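Local coordinates for neuraminidase (Influenza A virus, PDB 4FVK), which forms a tetramer of six-bladed beta-propellers resembling sialidases and may remove terminal sialic acid residues from glycoconjugates, at residues 78-83 and 101-106; 225-230 and 272-277; 279-284 and 294-299. All blocks are in the same frame, centred on the assembly; numbering follows the deposited sequence.

Interaction 1 (78-83 and 101-106); sequences WEESLY and PGRSSS. With ZN (zinc ion), chain G.
E80 and R103 are where the two segments meet beside a zinc ion, while E80 and G102 make the close backbone fit beneath. That inner part is tight: G102 N donates to E80 O at 2.9 Å, with 166° at the hydrogen, and E80 CB rests only 3.1 Å from G102 O. One step further on, S81 and P101 form an antiparallel non-hydrogen-bonded pair whose side chains diverge. L82 fills in beyond them, its CD1 against S105 OG at 3.6 Å; that hydroxyl is hydrogen-bonded to Y48, and V116 and V118 pack on L82 as well.

The outer side is looser and wetter. The E80 chain bends sharply at CB-CG (chi2 104°), which carries the carboxylate round to the metal. E80 OE1 lies 3.1 Å from R103 NH2, but it sits over one face of the guanidinium toward the rim, the two planes about 70° apart, so charge alone joins them and no N-H points at the oxygen. A water does the directional work, donating to E80 OE2 and accepting from R103 NH2. It also binds the zinc, alongside W78 O at 2.4 Å, a second water and a rather distant E80 OE2 at 2.7 Å; S376 O of a second subunit completes the set. With one carboxylate serving both metal and arginine, E80 is probably kept anionic. Residues 101-106 here lead from one sheet into strand 104-109 of the next, a blade-to-blade connection of the beta-propeller, with a subunit-bridging zinc site at its edge.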
ATOM      1  N   TRP A  78      12.341  16.518 -18.982  1.00 32.20           N
ATOM      2  CA  TRP A  78      13.241  16.046 -20.032  1.00 33.78           C
ATOM      3  C   TRP A  78      13.862  14.675 -19.753  1.00 32.95           C
ATOM      4  O   TRP A  78      14.487  14.094 -20.623  1.00 33.21           O
ATOM      5  CB  TRP A  78      14.297  17.097 -20.397  1.00 35.53           C
ATOM      6  CG  TRP A  78      15.145  17.565 -19.264  1.00 36.74           C
ATOM      7  CD1 TRP A  78      16.352  17.045 -18.867  1.00 38.42           C
ATOM      8  CD2 TRP A  78      14.876  18.670 -18.393  1.00 37.73           C
ATOM      9  NE1 TRP A  78      16.839  17.750 -17.786  1.00 41.26           N
ATOM     10  CE2 TRP A  78      15.952  18.749 -17.472  1.00 39.54           C
ATOM     11  CE3 TRP A  78      13.817  19.582 -18.281  1.00 37.56           C
ATOM     12  CZ2 TRP A  78      16.005  19.714 -16.463  1.00 40.29           C
ATOM     13  CZ3 TRP A  78      13.868  20.539 -17.273  1.00 37.72           C
ATOM     14  CH2 TRP A  78      14.957  20.599 -16.378  1.00 40.91           C
ATOM     15  N   GLU A  79      13.692  14.142 -18.547  1.00 28.84           N
ATOM     16  CA  GLU A  79      14.050  12.745 -18.347  1.00 28.55           C
ATOM     17  C   GLU A  79      12.757  11.935 -18.279  1.00 27.81           C
ATOM     18  O   GLU A  79      12.219  11.675 -17.204  1.00 25.48           O
ATOM     19  CB  GLU A  79      14.936  12.563 -17.115  1.00 30.29           C
ATOM     20  CG  GLU A  79      16.313  13.203 -17.278  1.00 32.91           C
ATOM     21  CD  GLU A  79      17.132  13.157 -15.999  1.00 33.05           C
ATOM     22  OE1 GLU A  79      18.107  13.925 -15.876  1.00 36.14           O
ATOM     23  OE2 GLU A  79      16.788  12.367 -15.110  1.00 32.79           O
ATOM     24  N   GLU A  80      12.222  11.584 -19.318  1.00 28.58           N
ATOM     25  CA  GLU A  80      10.884  11.058 -19.454  1.00 25.59           C
ATOM     26  C   GLU A  80      10.860   9.589 -19.102  1.00 24.30           C
ATOM     27  O   GLU A  80      11.659   8.798 -19.600  1.00 24.32           O
ATOM     28  CB  GLU A  80      10.372  11.247 -20.887  1.00 27.35           C
ATOM     29  CG  GLU A  80      10.411  12.689 -21.402  1.00 30.80           C
ATOM     30  CD  GLU A  80      11.558  12.939 -22.380  1.00 37.67           C
ATOM     31  OE1 GLU A  80      11.393  13.820 -23.253  1.00 43.93           O
ATOM     32  OE2 GLU A  80      12.618  12.262 -22.286  1.00 37.34           O
ATOM     33  N   SER A  81       9.906   9.213 -18.269  1.00 20.40           N
ATOM     34  CA  SER A  81       9.738   7.823 -17.925  1.00 19.49           C
ATOM     35  C   SER A  81       8.267   7.481 -17.931  1.00 17.60           C
ATOM     36  O   SER A  81       7.429   8.316 -17.648  1.00 17.65           O
ATOM     37  CB  SER A  81      10.336   7.546 -16.545  1.00 19.27           C
ATOM     38  OG  SER A  81      11.744   7.603 -16.611  1.00 21.38           O
ATOM     39  N   LEU A  82       7.976   6.235 -18.242  1.00 19.64           N
ATOM     40  CA  LEU A  82       6.627   5.721 -18.237  1.00 19.82           C
ATOM     41  C   LEU A  82       6.265   5.212 -16.841  1.00 20.06           C
ATOM     42  O   LEU A  82       7.074   4.565 -16.183  1.00 19.39           O
ATOM     43  CB  LEU A  82       6.548   4.566 -19.231  1.00 19.49           C
ATOM     44  CG  LEU A  82       5.304   3.680 -19.236  1.00 19.53           C
ATOM     45  CD1 LEU A  82       4.097   4.466 -19.704  1.00 17.34           C
ATOM     46  CD2 LEU A  82       5.575   2.479 -20.135  1.00 18.34           C
ATOM     47  N   TYR A  83       5.040   5.499 -16.408  1.00 21.03           N
ATOM     48  CA  TYR A  83       4.553   5.031 -15.120  1.00 20.90           C
ATOM     49  C   TYR A  83       3.222   4.314 -15.283  1.00 20.77           C
ATOM     50  O   TYR A  83       2.578   4.407 -16.320  1.00 20.43           O
ATOM     51  CB  TYR A  83       4.329   6.217 -14.194  1.00 20.66           C
ATOM     52  CG  TYR A  83       5.568   6.878 -13.640  1.00 21.53           C
ATOM     53  CD1 TYR A  83       5.927   6.695 -12.314  1.00 22.33           C
ATOM     54  CD2 TYR A  83       6.355   7.716 -14.422  1.00 23.33           C
ATOM     55  CE1 TYR A  83       6.998   7.310 -11.785  1.00 21.98           C
ATOM     56  CE2 TYR A  83       7.479   8.338 -13.889  1.00 24.54           C
ATOM     57  CZ  TYR A  83       7.787   8.126 -12.565  1.00 24.68           C
ATOM     58  OH  TYR A  83       8.877   8.727 -11.982  1.00 26.86           O
ATOM     59  N   PRO A 101      12.103   4.048 -18.841  1.00 21.44           N
ATOM     60  CA  PRO A 101      12.319   5.363 -19.446  1.00 22.93           C
ATOM     61  C   PRO A 101      11.604   5.373 -20.812  1.00 22.67           C
ATOM     62  O   PRO A 101      11.551   4.317 -21.433  1.00 21.40           O
ATOM     63  CB  PRO A 101      13.837   5.402 -19.666  1.00 23.41           C
ATOM     64  CG  PRO A 101      14.384   4.215 -18.935  1.00 25.53           C
ATOM     65  CD  PRO A 101      13.307   3.209 -18.898  1.00 22.60           C
ATOM     66  N   GLY A 102      11.048   6.502 -21.248  1.00 19.56           N
ATOM     67  CA  GLY A 102      10.357   6.550 -22.532  1.00 19.85           C
ATOM     68  C   GLY A 102       9.642   7.870 -22.753  1.00 22.17           C
ATOM     69  O   GLY A 102       9.282   8.527 -21.782  1.00 21.22           O
ATOM     70  N   ARG A 103       9.439   8.270 -24.013  1.00 31.58           N
ATOM     71  CA  ARG A 103       8.703   9.513 -24.321  1.00 31.92           C
ATOM     72  C   ARG A 103       7.393   9.244 -25.038  1.00 29.30           C
ATOM     73  O   ARG A 103       6.499  10.098 -25.074  1.00 29.83           O
ATOM     74  CB  ARG A 103       9.560  10.500 -25.131  1.00 36.32           C
ATOM     75  CG  ARG A 103      10.285   9.901 -26.317  1.00 38.32           C
ATOM     76  CD  ARG A 103      10.582  10.946 -27.421  1.00 43.95           C
ATOM     77  NE  ARG A 103      11.395  12.083 -26.978  1.00 46.19           N
ATOM     78  CZ  ARG A 103      10.904  13.282 -26.661  1.00 49.60           C
ATOM     79  NH1 ARG A 103       9.597  13.513 -26.730  1.00 47.88           N
ATOM     80  NH2 ARG A 103      11.718  14.254 -26.271  1.00 51.75           N
ATOM     81  N   SER A 104       7.286   8.060 -25.622  1.00 21.55           N
ATOM     82  CA  SER A 104       5.996   7.564 -26.062  1.00 23.28           C
ATOM     83  C   SER A 104       5.987   6.080 -25.733  1.00 22.26           C
ATOM     84  O   SER A 104       7.058   5.498 -25.473  1.00 21.63           O
ATOM     85  CB  SER A 104       5.813   7.801 -27.566  1.00 23.27           C
ATOM     86  OG  SER A 104       6.670   6.950 -28.299  1.00 23.64           O
ATOM     87  N   SER A 105       4.814   5.450 -25.763  1.00 19.11           N
ATOM     88  CA  SER A 105       4.728   4.059 -25.318  1.00 19.13           C
ATOM     89  C   SER A 105       3.497   3.284 -25.780  1.00 18.85           C
ATOM     90  O   SER A 105       2.550   3.847 -26.311  1.00 20.01           O
ATOM     91  CB  SER A 105       4.762   4.003 -23.777  1.00 20.24           C
ATOM     92  OG  SER A 105       3.463   4.270 -23.263  1.00 17.92           O
ATOM     93  N   SER A 106       3.517   1.975 -25.549  1.00 22.17           N
ATOM     94  CA  SER A 106       2.333   1.147 -25.735  1.00 22.25           C
ATOM     95  C   SER A 106       2.412  -0.026 -24.741  1.00 21.71           C
ATOM     96  O   SER A 106       3.500  -0.407 -24.317  1.00 22.58           O
ATOM     97  CB  SER A 106       2.197   0.681 -27.208  1.00 22.39           C
ATOM     98  OG  SER A 106       0.916   0.080 -27.452  1.00 21.66           O
TER
HETATM   99 ZN    ZN G 504      14.624  14.011 -22.974  1.00 49.70          ZN
HETATM  100  O   HOH W   1      14.086  13.271 -24.836  1.00 40.55           O
HETATM  101  O   HOH W   2      14.504  15.929 -23.600  1.00 40.55           O

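Interaction 2 (225-230 and 272-277); sequences RPLLRF and GFILDE
D276 OD2 takes the shortest polar bond of this contact, from R229 NE at 2.5 Å and with 166° at the hydrogen. R229 NH2 reaches the other oxygen, D276 OD1, at 2.7 Å. The arginine thus approaches side-on and meets the carboxylate edge to edge, each oxygen using its syn lone pair; the two planes are only 14° apart. Two bonds of this kind fix the rotation of both flat groups. D276 presents its carboxylate because CG lies anti to the backbone N (chi1 179°), at the centre of an inverse gamma turn, and R229 comes across it at about a right angle on an extended chain. The far side of the guanidinium is used too: R229 NH1 forms a salt bridge with E304 and bonds Q237.

Between the two arginines the contact turns apolar. L227 and I274 also cross at roughly a right angle, with L227 CD1 4.0 Å from I274 CD1. L227 CD2 rests on D276 CG at 3.9 Å and so covers part of the carboxylate. I274 CD1 reaches as far as R225 CB.

R225 behaves quite differently from R229. Its guanidinium lies flat on the backbone of G272, whose CA stands 3.5 Å above the centre of the plane. NH1 and G272 N are both donors and do not bond; instead R225 NH2 is held by I270 O and NH1 by T217. The side chain also passes close to D248, a calcium ligand.

R229 therefore probably balances the charge of buried D276 while also pairing with E304. Residues 272-277 are held to 225-230 by that ion pair on the strand at one end and, at the other, by the guanidinium face of R225, just before the strand, packed on G272.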
ATOM      1  N   ARG A 225     -10.276  10.946 -40.193  1.00 24.95           N
ATOM      2  CA  ARG A 225      -9.341  10.050 -39.554  1.00 25.35           C
ATOM      3  C   ARG A 225      -9.210   8.826 -40.423  1.00 24.18           C
ATOM      4  O   ARG A 225     -10.205   8.219 -40.768  1.00 23.72           O
ATOM      5  CB  ARG A 225      -9.878   9.613 -38.176  1.00 22.64           C
ATOM      6  CG  ARG A 225      -9.961  10.733 -37.162  1.00 23.08           C
ATOM      7  CD  ARG A 225     -10.259  10.217 -35.708  1.00 22.94           C
ATOM      8  NE  ARG A 225     -10.207  11.333 -34.768  1.00 20.08           N
ATOM      9  CZ  ARG A 225      -9.076  11.867 -34.327  1.00 21.28           C
ATOM     10  NH1 ARG A 225      -7.903  11.346 -34.697  1.00 20.47           N
ATOM     11  NH2 ARG A 225      -9.119  12.905 -33.493  1.00 22.39           N
ATOM     12  N   PRO A 226      -7.978   8.454 -40.780  1.00 27.11           N
ATOM     13  CA  PRO A 226      -7.828   7.220 -41.551  1.00 25.62           C
ATOM     14  C   PRO A 226      -8.019   5.976 -40.692  1.00 25.66           C
ATOM     15  O   PRO A 226      -7.771   6.009 -39.491  1.00 25.53           O
ATOM     16  CB  PRO A 226      -6.403   7.315 -42.098  1.00 28.00           C
ATOM     17  CG  PRO A 226      -5.714   8.329 -41.237  1.00 28.85           C
ATOM     18  CD  PRO A 226      -6.776   9.301 -40.834  1.00 27.56           C
ATOM     19  N   LEU A 227      -8.490   4.895 -41.303  1.00 29.34           N
ATOM     20  CA  LEU A 227      -8.774   3.667 -40.583  1.00 28.54           C
ATOM     21  C   LEU A 227      -7.935   2.524 -41.131  1.00 29.63           C
ATOM     22  O   LEU A 227      -7.808   2.368 -42.344  1.00 32.21           O
ATOM     23  CB  LEU A 227     -10.248   3.286 -40.703  1.00 27.88           C
ATOM     24  CG  LEU A 227     -11.362   4.098 -40.021  1.00 31.75           C
ATOM     25  CD1 LEU A 227     -11.355   5.537 -40.416  1.00 32.95           C
ATOM     26  CD2 LEU A 227     -12.691   3.544 -40.441  1.00 32.20           C
ATOM     27  N   LEU A 228      -7.394   1.707 -40.236  1.00 24.74           N
ATOM     28  CA  LEU A 228      -6.624   0.534 -40.625  1.00 24.40           C
ATOM     29  C   LEU A 228      -7.336  -0.703 -40.106  1.00 24.72           C
ATOM     30  O   LEU A 228      -7.883  -0.693 -39.002  1.00 22.44           O
ATOM     31  CB  LEU A 228      -5.201   0.610 -40.055  1.00 23.01           C
ATOM     32  CG  LEU A 228      -4.304  -0.622 -40.142  1.00 25.19           C
ATOM     33  CD1 LEU A 228      -3.889  -0.905 -41.571  1.00 24.45           C
ATOM     34  CD2 LEU A 228      -3.057  -0.465 -39.267  1.00 24.08           C
ATOM     35  N   ARG A 229      -7.355  -1.756 -40.917  1.00 24.95           N
ATOM     36  CA  ARG A 229      -7.925  -3.040 -40.522  1.00 24.00           C
ATOM     37  C   ARG A 229      -6.949  -4.102 -40.971  1.00 24.58           C
ATOM     38  O   ARG A 229      -6.518  -4.078 -42.116  1.00 24.64           O
ATOM     39  CB  ARG A 229      -9.246  -3.290 -41.248  1.00 24.12           C
ATOM     40  CG  ARG A 229     -10.274  -2.197 -41.094  1.00 26.05           C
ATOM     41  CD  ARG A 229     -11.362  -2.340 -42.143  1.00 27.54           C
ATOM     42  NE  ARG A 229     -12.463  -1.419 -41.896  1.00 29.93           N
ATOM     43  CZ  ARG A 229     -13.368  -1.062 -42.803  1.00 31.60           C
ATOM     44  NH1 ARG A 229     -13.310  -1.544 -44.049  1.00 29.29           N
ATOM     45  NH2 ARG A 229     -14.324  -0.207 -42.459  1.00 30.28           N
ATOM     46  N   PHE A 230      -6.598  -5.033 -40.098  1.00 23.92           N
ATOM     47  CA  PHE A 230      -5.689  -6.087 -40.510  1.00 23.72           C
ATOM     48  C   PHE A 230      -5.884  -7.394 -39.781  1.00 24.71           C
ATOM     49  O   PHE A 230      -6.494  -7.435 -38.712  1.00 21.95           O
ATOM     50  CB  PHE A 230      -4.222  -5.629 -40.469  1.00 23.51           C
ATOM     51  CG  PHE A 230      -3.681  -5.309 -39.091  1.00 23.79           C
ATOM     52  CD1 PHE A 230      -3.060  -6.291 -38.324  1.00 24.24           C
ATOM     53  CD2 PHE A 230      -3.704  -4.010 -38.607  1.00 22.72           C
ATOM     54  CE1 PHE A 230      -2.522  -5.995 -37.066  1.00 22.45           C
ATOM     55  CE2 PHE A 230      -3.158  -3.697 -37.353  1.00 22.73           C
ATOM     56  CZ  PHE A 230      -2.577  -4.694 -36.578  1.00 21.83           C
ATOM     57  N   GLY A 272      -7.549  10.215 -31.579  1.00 19.43           N
ATOM     58  CA  GLY A 272      -8.972   9.991 -31.381  1.00 20.00           C
ATOM     59  C   GLY A 272      -9.394   8.705 -32.069  1.00 21.25           C
ATOM     60  O   GLY A 272      -8.589   8.088 -32.751  1.00 19.04           O
ATOM     61  N   PHE A 273     -10.656   8.302 -31.920  1.00 21.68           N
ATOM     62  CA  PHE A 273     -11.070   6.971 -32.360  1.00 21.27           C
ATOM     63  C   PHE A 273     -12.374   6.962 -33.141  1.00 22.36           C
ATOM     64  O   PHE A 273     -13.187   7.858 -33.014  1.00 23.62           O
ATOM     65  CB  PHE A 273     -11.263   6.055 -31.144  1.00 19.93           C
ATOM     66  CG  PHE A 273     -12.408   6.459 -30.268  1.00 21.40           C
ATOM     67  CD1 PHE A 273     -12.207   7.328 -29.203  1.00 21.52           C
ATOM     68  CD2 PHE A 273     -13.694   5.967 -30.497  1.00 21.35           C
ATOM     69  CE1 PHE A 273     -13.260   7.713 -28.388  1.00 20.98           C
ATOM     70  CE2 PHE A 273     -14.753   6.344 -29.691  1.00 21.31           C
ATOM     71  CZ  PHE A 273     -14.541   7.222 -28.632  1.00 21.65           C
ATOM     72  N   ILE A 274     -12.593   5.871 -33.861  1.00 21.62           N
ATOM     73  CA  ILE A 274     -13.846   5.587 -34.536  1.00 21.32           C
ATOM     74  C   ILE A 274     -14.169   4.112 -34.322  1.00 19.84           C
ATOM     75  O   ILE A 274     -13.349   3.257 -34.588  1.00 21.77           O
ATOM     76  CB  ILE A 274     -13.702   5.834 -36.063  1.00 23.38           C
ATOM     77  CG1 ILE A 274     -13.527   7.333 -36.349  1.00 25.23           C
ATOM     78  CG2 ILE A 274     -14.879   5.227 -36.827  1.00 24.42           C
ATOM     79  CD1 ILE A 274     -13.474   7.700 -37.846  1.00 25.17           C
ATOM     80  N   LEU A 275     -15.355   3.795 -33.837  1.00 21.40           N
ATOM     81  CA  LEU A 275     -15.707   2.389 -33.667  1.00 23.02           C
ATOM     82  C   LEU A 275     -16.157   1.849 -35.029  1.00 23.72           C
ATOM     83  O   LEU A 275     -17.227   2.213 -35.528  1.00 25.26           O
ATOM     84  CB  LEU A 275     -16.794   2.224 -32.605  1.00 21.57           C
ATOM     85  CG  LEU A 275     -17.139   0.763 -32.300  1.00 23.81           C
ATOM     86  CD1 LEU A 275     -15.895  -0.009 -31.839  1.00 21.23           C
ATOM     87  CD2 LEU A 275     -18.283   0.642 -31.282  1.00 23.61           C
ATOM     88  N   ASP A 276     -15.325   1.005 -35.628  1.00 24.70           N
ATOM     89  CA  ASP A 276     -15.443   0.672 -37.061  1.00 26.60           C
ATOM     90  C   ASP A 276     -16.270  -0.588 -37.204  1.00 25.55           C
ATOM     91  O   ASP A 276     -15.784  -1.635 -37.605  1.00 25.81           O
ATOM     92  CB  ASP A 276     -14.035   0.506 -37.672  1.00 25.92           C
ATOM     93  CG  ASP A 276     -14.053   0.132 -39.172  1.00 29.24           C
ATOM     94  OD1 ASP A 276     -15.049   0.379 -39.874  1.00 27.56           O
ATOM     95  OD2 ASP A 276     -13.034  -0.406 -39.659  1.00 30.72           O
ATOM     96  N   GLU A 277     -17.530  -0.490 -36.816  1.00 29.29           N
ATOM     97  CA  GLU A 277     -18.426  -1.625 -36.890  1.00 30.36           C
ATOM     98  C   GLU A 277     -19.683  -1.205 -37.665  1.00 32.23           C
ATOM     99  O   GLU A 277     -19.760  -0.093 -38.193  1.00 33.27           O
ATOM    100  CB  GLU A 277     -18.794  -2.082 -35.468  1.00 31.86           C
ATOM    101  CG  GLU A 277     -17.585  -2.404 -34.569  1.00 29.23           C
ATOM    102  CD  GLU A 277     -16.828  -3.636 -35.035  1.00 31.46           C
ATOM    103  OE1 GLU A 277     -15.580  -3.623 -34.999  1.00 31.11           O
ATOM    104  OE2 GLU A 277     -17.476  -4.623 -35.445  1.00 33.74           O
TER

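Interaction 3 (279-284 and 294-299); sequences PAWTSK and FVLEQI
Backbone hydrogen bonds set the frame: A280 with I299, T282 with E297 and K284 with V295 are the hydrogen-bonded pairs of this antiparallel hairpin, each bonded in both directions, from V295 N to K284 O at 2.6 Å up to E297 N to T282 O at 3.0 Å.

The aromatic contacts lie on the face that carries W281, S283, L296 and Q298. Q298 CB stands 3.5 Å from the centroid of the six-membered ring of W281, 10° off its normal, a CH-pi contact over the face; L296 O comes to the ring edge. W24 meets W281 edge-to-face. L296 CD2 packs on S283 CB at 3.7 Å, and the end of the F294 ring, CZ, reaches the same serine, whose OG is bonded to F273 O.

The salt bridge lies on the opposite face, which also pairs A280 with I299. K284, bent at chi3 (135°) and chi4, folds back so that NZ reaches E297 OE1 at 2.8 Å, from well above the carboxylate plane. Nearby, T282 OG1 is buried with no partner in the model.

The salt bridge, set among apolar A280, V295 and I299, thus adds to a hairpin held mainly by its backbone bonds.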
ATOM      1  N   PRO A 279     -23.598  -1.027 -36.452  1.00 29.41           N
ATOM      2  CA  PRO A 279     -23.369   0.407 -36.645  1.00 30.92           C
ATOM      3  C   PRO A 279     -21.972   0.888 -36.225  1.00 28.74           C
ATOM      4  O   PRO A 279     -21.294   0.268 -35.417  1.00 27.64           O
ATOM      5  CB  PRO A 279     -24.417   1.045 -35.726  1.00 29.65           C
ATOM      6  CG  PRO A 279     -25.460   0.015 -35.574  1.00 30.35           C
ATOM      7  CD  PRO A 279     -24.690  -1.266 -35.501  1.00 30.37           C
ATOM      8  N   ALA A 280     -21.552   1.992 -36.812  1.00 24.58           N
ATOM      9  CA  ALA A 280     -20.286   2.590 -36.487  1.00 25.66           C
ATOM     10  C   ALA A 280     -20.565   3.738 -35.538  1.00 25.69           C
ATOM     11  O   ALA A 280     -21.647   4.329 -35.568  1.00 25.97           O
ATOM     12  CB  ALA A 280     -19.583   3.092 -37.754  1.00 23.59           C
ATOM     13  N   TRP A 281     -19.598   4.043 -34.685  1.00 24.34           N
ATOM     14  CA  TRP A 281     -19.690   5.247 -33.878  1.00 24.00           C
ATOM     15  C   TRP A 281     -18.526   6.162 -34.155  1.00 24.20           C
ATOM     16  O   TRP A 281     -17.380   5.746 -34.324  1.00 24.80           O
ATOM     17  CB  TRP A 281     -19.722   4.943 -32.384  1.00 21.88           C
ATOM     18  CG  TRP A 281     -20.981   4.372 -31.879  1.00 22.54           C
ATOM     19  CD1 TRP A 281     -21.349   3.051 -31.878  1.00 21.85           C
ATOM     20  CD2 TRP A 281     -22.029   5.084 -31.204  1.00 22.62           C
ATOM     21  NE1 TRP A 281     -22.571   2.912 -31.270  1.00 24.92           N
ATOM     22  CE2 TRP A 281     -23.014   4.143 -30.858  1.00 22.88           C
ATOM     23  CE3 TRP A 281     -22.235   6.427 -30.886  1.00 22.15           C
ATOM     24  CZ2 TRP A 281     -24.183   4.498 -30.199  1.00 25.95           C
ATOM     25  CZ3 TRP A 281     -23.394   6.781 -30.235  1.00 25.04           C
ATOM     26  CH2 TRP A 281     -24.357   5.823 -29.894  1.00 26.21           C
ATOM     27  N   THR A 282     -18.847   7.433 -34.124  1.00 29.67           N
ATOM     28  CA  THR A 282     -17.948   8.494 -34.477  1.00 28.43           C
ATOM     29  C   THR A 282     -17.828   9.310 -33.188  1.00 28.58           C
ATOM     30  O   THR A 282     -18.698   9.209 -32.329  1.00 27.42           O
ATOM     31  CB  THR A 282     -18.614   9.283 -35.626  1.00 29.73           C
ATOM     32  OG1 THR A 282     -17.805   9.184 -36.799  1.00 33.92           O
ATOM     33  CG2 THR A 282     -18.886  10.719 -35.265  1.00 30.87           C
ATOM     34  N   SER A 283     -16.749  10.070 -33.014  1.00 25.55           N
ATOM     35  CA  SER A 283     -16.596  10.841 -31.787  1.00 26.78           C
ATOM     36  C   SER A 283     -15.762  12.067 -32.050  1.00 25.08           C
ATOM     37  O   SER A 283     -14.784  11.991 -32.744  1.00 25.13           O
ATOM     38  CB  SER A 283     -15.917   9.996 -30.705  1.00 24.52           C
ATOM     39  OG  SER A 283     -14.578   9.759 -31.069  1.00 22.51           O
ATOM     40  N   LYS A 284     -16.147  13.198 -31.470  1.00 26.82           N
ATOM     41  CA  LYS A 284     -15.476  14.449 -31.770  1.00 28.11           C
ATOM     42  C   LYS A 284     -15.837  15.540 -30.776  1.00 28.35           C
ATOM     43  O   LYS A 284     -16.792  15.411 -30.011  1.00 29.00           O
ATOM     44  CB  LYS A 284     -15.873  14.912 -33.182  1.00 30.03           C
ATOM     45  CG  LYS A 284     -17.384  15.036 -33.380  1.00 30.54           C
ATOM     46  CD  LYS A 284     -17.684  15.837 -34.663  1.00 33.96           C
ATOM     47  CE  LYS A 284     -18.768  15.203 -35.507  1.00 35.82           C
ATOM     48  NZ  LYS A 284     -20.046  15.052 -34.769  1.00 36.52           N
ATOM     49  N   PHE A 294     -17.615  16.731 -26.188  1.00 28.48           N
ATOM     50  CA  PHE A 294     -17.272  15.491 -26.868  1.00 27.98           C
ATOM     51  C   PHE A 294     -18.592  14.871 -27.267  1.00 28.12           C
ATOM     52  O   PHE A 294     -19.487  14.729 -26.432  1.00 27.00           O
ATOM     53  CB  PHE A 294     -16.512  14.545 -25.933  1.00 23.71           C
ATOM     54  CG  PHE A 294     -15.669  13.507 -26.645  1.00 21.39           C
ATOM     55  CD1 PHE A 294     -14.593  13.884 -27.427  1.00 20.85           C
ATOM     56  CD2 PHE A 294     -15.931  12.153 -26.480  1.00 20.74           C
ATOM     57  CE1 PHE A 294     -13.780  12.926 -28.064  1.00 22.19           C
ATOM     58  CE2 PHE A 294     -15.149  11.193 -27.101  1.00 20.36           C
ATOM     59  CZ  PHE A 294     -14.058  11.583 -27.905  1.00 20.75           C
ATOM     60  N   VAL A 295     -18.716  14.491 -28.533  1.00 25.81           N
ATOM     61  CA  VAL A 295     -20.005  14.010 -29.026  1.00 27.47           C
ATOM     62  C   VAL A 295     -19.828  12.658 -29.679  1.00 24.57           C
ATOM     63  O   VAL A 295     -18.937  12.481 -30.486  1.00 26.42           O
ATOM     64  CB  VAL A 295     -20.604  15.001 -30.066  1.00 30.70           C
ATOM     65  CG1 VAL A 295     -21.958  14.514 -30.558  1.00 32.19           C
ATOM     66  CG2 VAL A 295     -20.714  16.411 -29.477  1.00 30.44           C
ATOM     67  N   LEU A 296     -20.665  11.703 -29.316  1.00 25.40           N
ATOM     68  CA  LEU A 296     -20.619  10.377 -29.908  1.00 25.82           C
ATOM     69  C   LEU A 296     -21.848  10.214 -30.803  1.00 29.36           C
ATOM     70  O   LEU A 296     -22.976  10.428 -30.348  1.00 28.04           O
ATOM     71  CB  LEU A 296     -20.645   9.313 -28.807  1.00 25.82           C
ATOM     72  CG  LEU A 296     -19.309   8.828 -28.228  1.00 24.04           C
ATOM     73  CD1 LEU A 296     -18.651   7.820 -29.170  1.00 21.71           C
ATOM     74  CD2 LEU A 296     -18.388   9.998 -27.939  1.00 20.81           C
ATOM     75  N   GLU A 297     -21.633   9.844 -32.067  1.00 34.82           N
ATOM     76  CA  GLU A 297     -22.732   9.678 -33.033  1.00 34.85           C
ATOM     77  C   GLU A 297     -22.746   8.298 -33.679  1.00 34.47           C
ATOM     78  O   GLU A 297     -21.724   7.836 -34.192  1.00 35.17           O
ATOM     79  CB  GLU A 297     -22.657  10.768 -34.109  1.00 35.57           C
ATOM     80  CG  GLU A 297     -22.995  12.153 -33.565  1.00 40.00           C
ATOM     81  CD  GLU A 297     -22.745  13.272 -34.563  1.00 42.82           C
ATOM     82  OE1 GLU A 297     -21.874  13.103 -35.440  1.00 46.60           O
ATOM     83  OE2 GLU A 297     -23.401  14.332 -34.456  1.00 43.80           O
ATOM     84  N   GLN A 298     -23.902   7.641 -33.649  1.00 30.22           N
ATOM     85  CA  GLN A 298     -24.058   6.306 -34.219  1.00 28.94           C
ATOM     86  C   GLN A 298     -24.449   6.369 -35.711  1.00 33.59           C
ATOM     87  O   GLN A 298     -25.347   7.115 -36.091  1.00 34.98           O
ATOM     88  CB  GLN A 298     -25.114   5.524 -33.435  1.00 30.00           C
ATOM     89  CG  GLN A 298     -25.247   4.069 -33.852  1.00 30.11           C
ATOM     90  CD  GLN A 298     -26.542   3.437 -33.390  1.00 32.34           C
ATOM     91  OE1 GLN A 298     -27.614   4.029 -33.514  1.00 35.47           O
ATOM     92  NE2 GLN A 298     -26.454   2.221 -32.866  1.00 30.62           N
ATOM     93  N   ILE A 299     -23.772   5.584 -36.544  1.00 31.01           N
ATOM     94  CA  ILE A 299     -24.068   5.516 -37.973  1.00 31.39           C
ATOM     95  C   ILE A 299     -24.424   4.083 -38.304  1.00 31.01           C
ATOM     96  O   ILE A 299     -23.533   3.237 -38.405  1.00 31.85           O
ATOM     97  CB  ILE A 299     -22.836   5.916 -38.819  1.00 31.84           C
ATOM     98  CG1 ILE A 299     -22.356   7.314 -38.427  1.00 30.56           C
ATOM     99  CG2 ILE A 299     -23.163   5.853 -40.330  1.00 31.19           C
ATOM    100  CD1 ILE A 299     -21.071   7.729 -39.041  1.00 29.51           C
TER

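Overall arrangement
Interactions 2 and 3 form one continuous piece of the propeller, their centres about 12 Å apart. Residues 272-277 run along strand 280-284: L275 N lies 2.9 Å from W281 O, probably hydrogen-bonded, and I274 CG2 packs on the same oxygen. The loop thus couples strand 227-230 of one sheet to the hairpin of the next. Interaction 1 sits across the chain's centre, its own centre about 26 Å from that of interaction 2 and 31 Å from that of interaction 3. Metals mark the surroundings: interaction 1 holds zinc ligands, the R225 side chain is about 7 Å from calcium, and the I299 side chain about 7 Å from another zinc.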